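PDB 6HYY: phosphoserine phosphatase from Homo sapiens, which catalyses the hydrolysis of O-phosphoserine to serine and phosphate, as a magnesium-dependent hydrolase of the haloacid dehalogenase family. Local coordinates for residues Leu58-Arg69 against Leu131-Phe142; Gly49-Ala57 against Phe142-Ser151. All blocks are in the same frame, centred on the assembly; numbering follows the deposited sequence.

Contact 1 (Leu58-Arg69 against Leu131-Phe142)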
# COMPACT_ATOMS: atom_id res chain seq x y z
N LEU A 58 4.46 6.16 13.41
CA LEU A 58 4.93 4.79 13.25
C LEU A 58 5.73 4.34 14.47
O LEU A 58 5.53 3.23 14.98
CB LEU A 58 5.78 4.68 11.98
CG LEU A 58 6.17 3.26 11.57
CD1 LEU A 58 4.93 2.41 11.37
CD2 LEU A 58 7.05 3.27 10.32
N THR A 59 6.65 5.19 14.94
CA THR A 59 7.45 4.84 16.11
C THR A 59 6.56 4.55 17.31
O THR A 59 6.76 3.55 18.02
CB THR A 59 8.41 5.99 16.43
OG1 THR A 59 9.26 6.23 15.30
CG2 THR A 59 9.28 5.63 17.64
N GLU A 60 5.55 5.39 17.54
CA GLU A 60 4.70 5.23 18.72
C GLU A 60 3.86 3.96 18.65
O GLU A 60 3.65 3.30 19.67
CB GLU A 60 3.80 6.45 18.88
CG GLU A 60 4.56 7.73 19.13
CD GLU A 60 3.70 8.95 18.89
OE1 GLU A 60 4.13 10.08 19.22
OE2 GLU A 60 2.57 8.78 18.37
N ARG A 61 3.35 3.61 17.46
CA ARG A 61 2.57 2.38 17.35
C ARG A 61 3.45 1.16 17.57
O ARG A 61 3.07 0.23 18.28
CB ARG A 61 1.88 2.31 15.99
CG ARG A 61 0.63 3.17 15.87
CD ARG A 61 0.08 3.19 14.44
NE ARG A 61 0.91 3.99 13.54
CZ ARG A 61 0.66 4.15 12.24
NH1 ARG A 61 -0.39 3.55 11.69
NH2 ARG A 61 1.45 4.89 11.48
N LEU A 62 4.65 1.16 16.96
CA LEU A 62 5.55 0.04 17.15
C LEU A 62 6.05 -0.05 18.58
O LEU A 62 6.30 -1.16 19.08
CB LEU A 62 6.72 0.15 16.16
CG LEU A 62 6.33 -0.21 14.72
CD1 LEU A 62 7.44 0.18 13.75
CD2 LEU A 62 6.01 -1.68 14.60
N ALA A 63 6.17 1.08 19.27
CA ALA A 63 6.55 1.05 20.68
C ALA A 63 5.51 0.31 21.52
O ALA A 63 5.87 -0.35 22.51
CB ALA A 63 6.77 2.47 21.20
N LEU A 64 4.23 0.40 21.15
CA LEU A 64 3.22 -0.39 21.84
C LEU A 64 3.20 -1.85 21.39
O LEU A 64 2.91 -2.74 22.19
CB LEU A 64 1.83 0.21 21.63
CG LEU A 64 1.59 1.64 22.12
CD1 LEU A 64 0.16 2.06 21.82
CD2 LEU A 64 1.90 1.78 23.61
N ILE A 65 3.51 -2.10 20.11
CA ILE A 65 3.41 -3.46 19.58
C ILE A 65 4.61 -4.29 19.98
O ILE A 65 4.47 -5.44 20.41
CB ILE A 65 3.23 -3.41 18.05
CG1 ILE A 65 1.93 -2.70 17.68
CG2 ILE A 65 3.28 -4.80 17.46
CD1 ILE A 65 1.86 -2.26 16.21
N GLN A 66 5.82 -3.75 19.81
CA GLN A 66 7.06 -4.47 20.04
C GLN A 66 7.06 -5.84 19.35
O GLN A 66 7.25 -6.87 20.01
CB GLN A 66 7.34 -4.62 21.53
CG GLN A 66 7.31 -3.32 22.29
CD GLN A 66 8.69 -2.84 22.67
OE1 GLN A 66 9.52 -3.61 23.15
NE2 GLN A 66 8.94 -1.55 22.47
N PRO A 67 6.86 -5.88 18.04
CA PRO A 67 6.65 -7.17 17.37
C PRO A 67 7.93 -7.98 17.28
O PRO A 67 8.96 -7.49 16.80
CB PRO A 67 6.14 -6.77 15.98
CG PRO A 67 6.81 -5.46 15.74
CD PRO A 67 6.87 -4.76 17.07
N SER A 68 7.86 -9.22 17.72
CA SER A 68 9.00 -10.10 17.55
C SER A 68 8.98 -10.70 16.15
O SER A 68 7.95 -10.71 15.46
CB SER A 68 8.99 -11.21 18.61
OG SER A 68 8.07 -12.23 18.27
N ARG A 69 10.13 -11.20 15.71
CA ARG A 69 10.19 -11.83 14.40
C ARG A 69 9.24 -13.02 14.33
O ARG A 69 8.56 -13.23 13.31
CB ARG A 69 11.62 -12.26 14.05
CG ARG A 69 11.73 -12.77 12.63
CD ARG A 69 13.16 -13.11 12.22
NE ARG A 69 13.19 -13.51 10.82
CZ ARG A 69 12.92 -14.74 10.38
NH1 ARG A 69 12.60 -15.69 11.25
NH2 ARG A 69 12.96 -15.01 9.08
N LEU A 131 11.14 -3.63 9.29
CA LEU A 131 11.33 -3.85 10.72
C LEU A 131 12.73 -4.40 10.99
O LEU A 131 13.32 -5.12 10.17
CB LEU A 131 10.29 -4.82 11.25
CG LEU A 131 8.84 -4.35 11.28
CD1 LEU A 131 7.93 -5.54 11.59
CD2 LEU A 131 8.64 -3.24 12.28
N LYS A 132 13.26 -4.06 12.17
CA LYS A 132 14.54 -4.57 12.64
C LYS A 132 14.32 -5.46 13.87
O LYS A 132 13.41 -5.21 14.67
CB LYS A 132 15.50 -3.43 13.00
CG LYS A 132 15.89 -2.52 11.83
CD LYS A 132 16.90 -1.44 12.24
CE LYS A 132 17.25 -0.52 11.08
NZ LYS A 132 18.30 0.47 11.43
N PHE A 133 15.15 -6.49 13.98
CA PHE A 133 15.06 -7.45 15.07
C PHE A 133 16.46 -7.74 15.61
O PHE A 133 17.45 -7.74 14.88
CB PHE A 133 14.43 -8.76 14.60
CG PHE A 133 13.13 -8.57 13.87
CD1 PHE A 133 11.94 -8.43 14.57
CD2 PHE A 133 13.11 -8.50 12.48
CE1 PHE A 133 10.74 -8.25 13.91
CE2 PHE A 133 11.91 -8.32 11.81
CZ PHE A 133 10.73 -8.19 12.51
N TYR A 134 16.52 -7.99 16.92
CA TYR A 134 17.78 -8.44 17.49
C TYR A 134 17.99 -9.92 17.17
O TYR A 134 17.14 -10.60 16.59
CB TYR A 134 17.80 -8.16 18.99
CG TYR A 134 17.84 -6.68 19.30
CD1 TYR A 134 18.90 -5.90 18.87
CD2 TYR A 134 16.81 -6.07 20.01
CE1 TYR A 134 18.95 -4.55 19.14
CE2 TYR A 134 16.85 -4.71 20.29
CZ TYR A 134 17.93 -3.96 19.85
OH TYR A 134 18.00 -2.61 20.11
N PHE A 135 19.17 -10.43 17.55
CA PHE A 135 19.53 -11.81 17.22
C PHE A 135 18.48 -12.80 17.72
O PHE A 135 18.19 -13.80 17.05
CB PHE A 135 20.91 -12.12 17.80
CG PHE A 135 21.46 -13.45 17.39
CD1 PHE A 135 21.92 -13.66 16.10
CD2 PHE A 135 21.51 -14.50 18.30
CE1 PHE A 135 22.43 -14.88 15.72
CE2 PHE A 135 22.01 -15.73 17.93
CZ PHE A 135 22.48 -15.92 16.64
N ASN A 136 17.90 -12.53 18.89
CA ASN A 136 16.90 -13.39 19.51
C ASN A 136 15.49 -13.12 19.00
O ASN A 136 14.53 -13.74 19.48
CB ASN A 136 16.93 -13.24 21.04
CG ASN A 136 16.46 -11.86 21.53
OD1 ASN A 136 16.33 -10.90 20.76
ND2 ASN A 136 16.21 -11.76 22.83
N GLY A 137 15.33 -12.21 18.03
CA GLY A 137 14.04 -11.93 17.44
C GLY A 137 13.31 -10.74 18.01
O GLY A 137 12.28 -10.35 17.44
N GLU A 138 13.79 -10.15 19.10
CA GLU A 138 13.10 -9.03 19.73
C GLU A 138 13.08 -7.81 18.82
O GLU A 138 14.02 -7.54 18.08
CB GLU A 138 13.77 -8.65 21.06
CG GLU A 138 13.71 -9.71 22.16
CD GLU A 138 14.28 -9.18 23.47
OE1 GLU A 138 14.07 -9.83 24.52
OE2 GLU A 138 14.95 -8.12 23.45
N TYR A 139 11.99 -7.05 18.92
CA TYR A 139 11.84 -5.84 18.11
C TYR A 139 12.98 -4.86 18.38
O TYR A 139 13.28 -4.53 19.53
CB TYR A 139 10.49 -5.18 18.41
CG TYR A 139 10.34 -3.79 17.84
CD1 TYR A 139 10.24 -3.60 16.47
CD2 TYR A 139 10.29 -2.68 18.67
CE1 TYR A 139 10.10 -2.34 15.94
CE2 TYR A 139 10.15 -1.40 18.14
CZ TYR A 139 10.06 -1.24 16.77
OH TYR A 139 9.93 0.02 16.24
N ALA A 140 13.62 -4.40 17.31
CA ALA A 140 14.78 -3.52 17.42
C ALA A 140 14.61 -2.19 16.69
O ALA A 140 15.59 -1.45 16.57
CB ALA A 140 16.03 -4.23 16.89
N GLY A 141 13.41 -1.87 16.19
CA GLY A 141 13.23 -0.61 15.49
C GLY A 141 12.83 -0.78 14.03
O GLY A 141 12.33 -1.84 13.65
N PHE A 142 13.05 0.25 13.21
CA PHE A 142 12.74 0.14 11.79
C PHE A 142 13.70 1.03 11.00
O PHE A 142 14.34 1.93 11.55
CB PHE A 142 11.27 0.49 11.50
CG PHE A 142 10.90 1.90 11.82
CD1 PHE A 142 10.48 2.26 13.09
CD2 PHE A 142 10.99 2.89 10.85
CE1 PHE A 142 10.15 3.56 13.39
CE2 PHE A 142 10.65 4.20 11.14
CZ PHE A 142 10.24 4.54 12.41
O HOH W 1 9.35 2.17 18.04
O HOH W 2 9.76 -7.95 20.75

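Contact 2 (Gly49-Ala57 against Phe142-Ser151). With PO4 (phosphate ion), chain C.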
# COMPACT_ATOMS: atom_id res chain seq x y z
N GLY A 49 -4.03 10.96 6.55
CA GLY A 49 -3.63 12.20 5.92
C GLY A 49 -2.29 12.66 6.49
O GLY A 49 -1.50 11.87 7.02
N GLY A 50 -2.05 13.96 6.39
CA GLY A 50 -0.86 14.52 6.98
C GLY A 50 -1.06 14.94 8.42
O GLY A 50 -0.28 15.74 8.95
N ALA A 51 -2.10 14.39 9.07
CA ALA A 51 -2.56 14.90 10.36
C ALA A 51 -1.42 14.98 11.37
O ALA A 51 -1.15 16.05 11.93
CB ALA A 51 -3.70 14.02 10.89
N VAL A 52 -0.75 13.86 11.62
CA VAL A 52 0.43 13.85 12.48
C VAL A 52 1.61 13.35 11.66
O VAL A 52 1.41 12.61 10.68
CB VAL A 52 0.21 12.99 13.74
CG1 VAL A 52 -1.01 13.48 14.51
CG2 VAL A 52 0.05 11.52 13.37
N PRO A 53 2.85 13.74 11.98
CA PRO A 53 4.00 13.27 11.20
C PRO A 53 4.09 11.75 11.22
O PRO A 53 3.98 11.12 12.28
CB PRO A 53 5.20 13.92 11.91
CG PRO A 53 4.62 15.10 12.63
CD PRO A 53 3.24 14.68 13.05
N PHE A 54 4.30 11.16 10.04
CA PHE A 54 4.16 9.72 9.92
C PHE A 54 5.22 8.97 10.70
O PHE A 54 4.92 7.96 11.35
CB PHE A 54 4.19 9.29 8.45
CG PHE A 54 3.93 7.82 8.26
CD1 PHE A 54 2.64 7.32 8.38
CD2 PHE A 54 4.97 6.94 7.99
CE1 PHE A 54 2.39 5.97 8.23
CE2 PHE A 54 4.73 5.59 7.83
CZ PHE A 54 3.44 5.10 7.96
N LYS A 55 6.48 9.42 10.64
CA LYS A 55 7.56 8.70 11.31
C LYS A 55 7.30 8.61 12.81
O LYS A 55 7.48 7.55 13.42
CB LYS A 55 8.90 9.38 11.04
CG LYS A 55 10.09 8.61 11.59
CD LYS A 55 11.40 9.36 11.41
CE LYS A 55 11.81 9.45 9.95
NZ LYS A 55 12.89 10.46 9.72
N ALA A 56 6.86 9.72 13.42
CA ALA A 56 6.51 9.70 14.84
C ALA A 56 5.34 8.76 15.11
O ALA A 56 5.37 7.98 16.07
CB ALA A 56 6.18 11.12 15.30
N ALA A 57 4.30 8.81 14.27
CA ALA A 57 3.15 7.93 14.47
C ALA A 57 3.53 6.46 14.32
O ALA A 57 2.99 5.60 15.02
CB ALA A 57 2.03 8.29 13.49
N PHE A 142 13.05 0.25 13.21
CA PHE A 142 12.74 0.14 11.79
C PHE A 142 13.70 1.03 11.00
O PHE A 142 14.34 1.93 11.55
CB PHE A 142 11.27 0.49 11.50
CG PHE A 142 10.90 1.90 11.82
CD1 PHE A 142 10.48 2.26 13.09
CD2 PHE A 142 10.99 2.89 10.85
CE1 PHE A 142 10.15 3.56 13.39
CE2 PHE A 142 10.65 4.20 11.14
CZ PHE A 142 10.24 4.54 12.41
N ASP A 143 13.81 0.75 9.70
CA ASP A 143 14.77 1.45 8.84
C ASP A 143 14.25 2.86 8.56
O ASP A 143 13.37 3.05 7.73
CB ASP A 143 14.99 0.68 7.55
CG ASP A 143 15.98 1.37 6.61
OD1 ASP A 143 16.58 2.39 6.99
OD2 ASP A 143 16.16 0.86 5.48
N GLU A 144 14.82 3.85 9.24
CA GLU A 144 14.32 5.22 9.12
C GLU A 144 14.77 5.91 7.84
O GLU A 144 14.32 7.02 7.57
CB GLU A 144 14.75 6.03 10.35
CG GLU A 144 14.56 5.25 11.65
CD GLU A 144 14.54 6.13 12.88
OE1 GLU A 144 14.93 7.31 12.79
OE2 GLU A 144 14.13 5.62 13.95
N THR A 145 15.62 5.27 7.04
CA THR A 145 16.02 5.83 5.75
C THR A 145 15.06 5.49 4.62
O THR A 145 15.23 6.03 3.52
CB THR A 145 17.44 5.38 5.36
OG1 THR A 145 17.42 4.01 4.95
CG2 THR A 145 18.39 5.55 6.54
N GLN A 146 14.07 4.62 4.84
CA GLN A 146 13.15 4.29 3.76
C GLN A 146 12.27 5.50 3.43
O GLN A 146 11.85 6.21 4.34
CB GLN A 146 12.25 3.10 4.14
CG GLN A 146 12.97 1.77 4.22
CD GLN A 146 13.51 1.32 2.88
OE1 GLN A 146 12.83 1.41 1.86
NE2 GLN A 146 14.75 0.83 2.87
N PRO A 147 11.98 5.75 2.15
CA PRO A 147 11.06 6.86 1.85
C PRO A 147 9.70 6.67 2.48
O PRO A 147 9.07 7.65 2.88
CB PRO A 147 10.99 6.86 0.31
CG PRO A 147 11.48 5.52 -0.11
CD PRO A 147 12.48 5.10 0.93
N THR A 148 9.25 5.42 2.63
CA THR A 148 7.96 5.16 3.25
C THR A 148 7.98 5.38 4.77
O THR A 148 6.93 5.22 5.40
CB THR A 148 7.50 3.74 2.91
OG1 THR A 148 8.57 2.82 3.16
CG2 THR A 148 7.16 3.66 1.41
N ALA A 149 9.11 5.75 5.37
CA ALA A 149 9.13 6.05 6.80
C ALA A 149 8.75 7.49 7.11
O ALA A 149 8.53 7.82 8.28
CB ALA A 149 10.51 5.75 7.39
N GLU A 150 8.66 8.34 6.09
CA GLU A 150 8.42 9.77 6.22
C GLU A 150 7.06 10.14 5.63
O GLU A 150 6.51 9.42 4.80
CB GLU A 150 9.51 10.58 5.51
CG GLU A 150 10.94 10.26 5.94
CD GLU A 150 11.92 10.19 4.77
OE1 GLU A 150 12.75 9.24 4.75
OE2 GLU A 150 11.88 11.06 3.88
N SER A 151 6.54 11.28 6.07
CA SER A 151 5.38 11.87 5.40
C SER A 151 5.74 12.21 3.96
O SER A 151 6.86 12.61 3.66
CB SER A 151 4.90 13.12 6.14
OG SER A 151 4.10 12.78 7.26
P PO4 C . -4.13 7.69 4.58
O1 PO4 C . -3.76 6.24 4.71
O2 PO4 C . -4.00 8.13 3.15
O3 PO4 C . -5.55 7.89 5.06
O4 PO4 C . -3.24 8.52 5.47
O HOH W 3 7.36 12.08 9.20

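Contact 1 (Leu58-Arg69 against Leu131-Phe142)
Tyr-139 lies across the last turn of helix 54-65, its side chain roughly perpendicular to that of Leu-62. With CG anti to the backbone N (chi1 169°), the ring reaches back along the end of the helix to Leu-62: CB sits at the Pro-67 carbonyl, CD1 rests 3.6 Å from Pro-67 CD, and the hydroxyl OH comes within 3.2 Å of Leu-62 CB. A water in the plane of the ring links that OH to the backbone O of Thr-59, and a second water joins Gln-66 O to Tyr-139 N. Replacing the tyrosine by an alanine would probably leave Leu-62 CB and the Pro-67 ring without their aromatic partner, and the water on Thr-59 O without its phenolic partner on the hairpin.

Phe-142 receives Leu-58 over a face and Thr-59 at the edge. Leu-58 CD2 sits 4.0 Å from the ring centroid, as a CH-pi contact, while Thr-59 OG1, already bonded to Lys-55 O, lies 3.4 Å from CE1 of Phe-142. Leu-62 forks between strands: CD1 reaches Phe-142 CD1 obliquely, and CD2 packs 3.8 Å from Leu-131 CD2. Farther along, Arg-69 lays its CB over a face of Phe-133, 4.0 Å from the centroid, and Pro-67 O lies at that ring's edge; this buried oxygen has no hydrogen-bond partner in the model. One direct hydrogen bond crosses, from Arg-69 N to a lone pair of Gly-137 O (2.9 Å, 158° at the hydrogen).

The short segments 58-65 and 139-142 run antiparallel, at 170°, with axes 9.6 Å apart. Hairpin 131-142 lies at one edge of the sheet, with 139-142 as its outermost strand, and the contact seats it against what is probably the helical cap of this haloacid dehalogenase-type enzyme, beside its Rossmann-like core.

Contact 2 (Gly49-Ala57 against Phe142-Ser151)
The first turn of helix 54-65 meets the tail of the loop 142-151, with CA atoms closest at Phe-54 and Ser-151 (5.2 Å) and at Lys-55 and Glu-150. Pro-53 occupies the N-cap position, and the amide N of Phe-54 donates to the hydroxyl of Ser-151, at 3.2 Å from OG and 153° at the hydrogen. A water accepts from Lys-55 N and, weakly, from Ser-151 N. The loop opens with an Asx turn: Asp-143 OD1 takes both the amide and the hydroxyl of Thr-145 from one face of its carboxylate.

Phe-54 carries its CG anti to the backbone N (chi1 -175°), turning the ring onto the 3-10 segment 147-149. There CE2 stands 3.3 Å from Thr-148 O, which also accepts from Asn-129, and the Ala-149 carbonyl comes to the ring edge. Lys-55 sets CB 3.2 Å from that same Ala-149 O, its CG meets the edge of Phe-142 near CZ, and its chain runs alongside Glu-150. The ammonium NZ stays 4.8 Å from Glu-144 OE1, too far for a salt bridge, so any attraction is probably a weak, longer-range one.

Around this junction, Phe-54 and Ala-149 touch Asn-129 of strand 126-133, and Pro-147 and Thr-148 lean on Val-157 of helix 153-165; Val-52 and Ala-57 also pack on Ala-47.

Contacts 1 and 2 lie along one helix, 54-65, with centres about 16 Å apart: contact 2 holds its N-terminal end and contact 1 its later turns. Phe-142 serves both, and Arg-61 NH2 packs 3.6 Å from Phe-54 CE1, tying the two together. Contact 2 is the nearer to the active site, the side chain of Phe-54 being about 4 Å from the bound serine and about 10 Å from the magnesium ion, against about 8 Å and 13 Å for that of Leu-58. A phosphate ion accepts from Gly-49 N, at the start of contact 2, and also bonds Thr-178. Contact 2 brings the probable cap close to the substrate pocket; contact 1 fixes the same helix to the edge hairpin farther out.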